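Local coordinates for protein uncharacterized HTH-type transcriptional regulator YybR (Bacillus subtilis, PDB 4A5N) that probably binds DNA as a redox-sensing transcriptional regulator of the MarR/DUF24 type, here in its reduced form, at residues Arg55-Thr58 with Leu59-Glu63. The protein carries 1 engineered substitution. Numbering follows the deposited sequence.
Sequences RMLT and LQLRE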
loop_
_atom_site.group_PDB
_atom_site.type_symbol
_atom_site.label_atom_id
_atom_site.label_comp_id
_atom_site.label_asym_id
_atom_site.label_seq_id
_atom_site.Cartn_x
_atom_site.Cartn_y
_atom_site.Cartn_z
ATOM N N ARG B 55 5.801 -18.216 11.930
ATOM C CA ARG B 55 6.275 -18.440 10.541
ATOM C C ARG B 55 6.004 -17.263 9.597
ATOM O O ARG B 55 6.857 -16.892 8.789
ATOM C CB ARG B 55 5.678 -19.717 9.912
ATOM C CG ARG B 55 6.584 -20.327 8.840
ATOM C CD ARG B 55 6.041 -21.634 8.231
ATOM N NE ARG B 55 6.526 -22.867 8.876
ATOM C CZ ARG B 55 7.754 -23.385 8.765
ATOM N NH1 ARG B 55 8.713 -22.778 8.064
ATOM N NH2 ARG B 55 8.038 -24.523 9.391
ATOM N N MET B 56 4.818 -16.680 9.698
ATOM C CA MET B 56 4.453 -15.524 8.890
ATOM C C MET B 56 5.311 -14.297 9.265
ATOM O O MET B 56 5.764 -13.597 8.393
ATOM C CB MET B 56 2.965 -15.203 9.045
ATOM C CG MET B 56 2.508 -13.988 8.240
ATOM S SD MET B 56 2.754 -14.229 6.471
ATOM C CE MET B 56 1.313 -15.224 6.077
ATOM N N LEU B 57 5.532 -14.058 10.553
ATOM C CA LEU B 57 6.428 -12.957 10.953
ATOM C C LEU B 57 7.831 -13.140 10.361
ATOM O O LEU B 57 8.451 -12.165 9.831
ATOM C CB LEU B 57 6.471 -12.857 12.484
ATOM C CG LEU B 57 7.380 -11.758 13.077
ATOM C CD1 LEU B 57 6.919 -10.390 12.565
ATOM C CD2 LEU B 57 7.430 -11.775 14.606
ATOM N N THR B 58 8.360 -14.363 10.451
ATOM C CA THR B 58 9.694 -14.636 9.917
ATOM C C THR B 58 9.722 -14.367 8.407
ATOM O O THR B 58 10.653 -13.801 7.921
ATOM C CB THR B 58 10.142 -16.105 10.168
ATOM O OG1 THR B 58 10.228 -16.332 11.566
ATOM C CG2 THR B 58 11.522 -16.398 9.522
ATOM N N LEU B 59 8.689 -14.793 7.685
ATOM C CA LEU B 59 8.604 -14.637 6.229
ATOM C C LEU B 59 8.511 -13.177 5.848
ATOM O O LEU B 59 9.255 -12.720 4.954
ATOM C CB LEU B 59 7.411 -15.416 5.669
ATOM C CG LEU B 59 7.066 -15.455 4.168
ATOM C CD1 LEU B 59 8.317 -15.586 3.286
ATOM C CD2 LEU B 59 6.108 -16.629 3.934
ATOM N N GLN B 60 7.632 -12.432 6.536
ATOM C CA GLN B 60 7.498 -10.996 6.244
ATOM C C GLN B 60 8.813 -10.264 6.489
ATOM O O GLN B 60 9.217 -9.382 5.700
ATOM C CB GLN B 60 6.377 -10.336 7.085
ATOM C CG GLN B 60 4.967 -10.846 6.795
ATOM C CD GLN B 60 4.495 -10.511 5.396
ATOM O OE1 GLN B 60 4.335 -9.347 5.038
ATOM N NE2 GLN B 60 4.332 -11.528 4.583
ATOM N N LEU B 61 9.484 -10.605 7.586
ATOM C CA LEU B 61 10.766 -9.950 7.898
ATOM C C LEU B 61 11.867 -10.340 6.881
ATOM O O LEU B 61 12.690 -9.515 6.544
ATOM C CB LEU B 61 11.208 -10.244 9.352
ATOM C CG LEU B 61 10.430 -9.562 10.483
ATOM C CD1 LEU B 61 10.679 -10.255 11.832
ATOM C CD2 LEU B 61 10.749 -8.063 10.567
ATOM N N ARG B 62 11.872 -11.589 6.418
ATOM C CA ARG B 62 12.842 -12.060 5.411
ATOM C C ARG B 62 12.655 -11.305 4.094
ATOM O O ARG B 62 13.634 -10.930 3.425
ATOM C CB ARG B 62 12.724 -13.592 5.160
ATOM C CG ARG B 62 13.536 -14.461 6.117
ATOM C CD ARG B 62 13.521 -15.931 5.688
ATOM N NE ARG B 62 14.569 -16.728 6.343
ATOM C CZ ARG B 62 15.596 -17.331 5.725
ATOM N NH1 ARG B 62 15.753 -17.278 4.395
ATOM N NH2 ARG B 62 16.484 -18.015 6.448
ATOM N N GLU B 63 11.403 -11.071 3.714
ATOM C CA GLU B 63 11.134 -10.332 2.485
ATOM C C GLU B 63 11.571 -8.878 2.584
ATOM O O GLU B 63 12.183 -8.364 1.670
ATOM C CB GLU B 63 9.660 -10.381 2.111
ATOM C CG GLU B 63 9.150 -11.786 1.909
ATOM C CD GLU B 63 7.766 -11.810 1.337
ATOM O OE1 GLU B 63 7.166 -10.728 1.225
ATOM O OE2 GLU B 63 7.276 -12.931 1.009
#
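L57 and L61, one turn apart on helix 54-66, lie side by side and point the same way, with L57 CG 3.8 Å from L61 CD1. L57 CG stands anti to its backbone N (chi1 179°), whereas L61 CG stands beside its own (chi1 -72°), and these different settings leave the two branched ends alongside each other. L61 CG also rests 3.3 Å from L57 O, the carbonyl oxygen that also accepts a hydrogen bond from L61 N (2.9 Å). This is the tight, buried face: L57 meets F42 and F45 of helix 42-48 and L31 of helix 28-35, and L61 meets F45 and L31. Cutting L61 back to an alanine is likely to open a gap beside F45 and L31 and strip L57 CG and CD1 of the methyl they rest on. At the margin, M56 SD lies 3.7 Å from Q60 NE2, both side chains bent and running alongside each other near W27. The solvent side is looser: R55, L59 and R62 are exposed, and T58 CG2 comes no closer than 4.3 Å to R62 CD, near the guanidinium edge, while T58 OG1 is hydrogen-bonded to Q54 O. Four successive backbone bonds, including Q60 N to M56 O at 2.9 Å, mark a regular alpha-helix. Such an amphipathic helix, with L57 and L61 packed on the two preceding helices, is consistent with the recognition helix of a winged helix-turn-helix domain of the HxlR family.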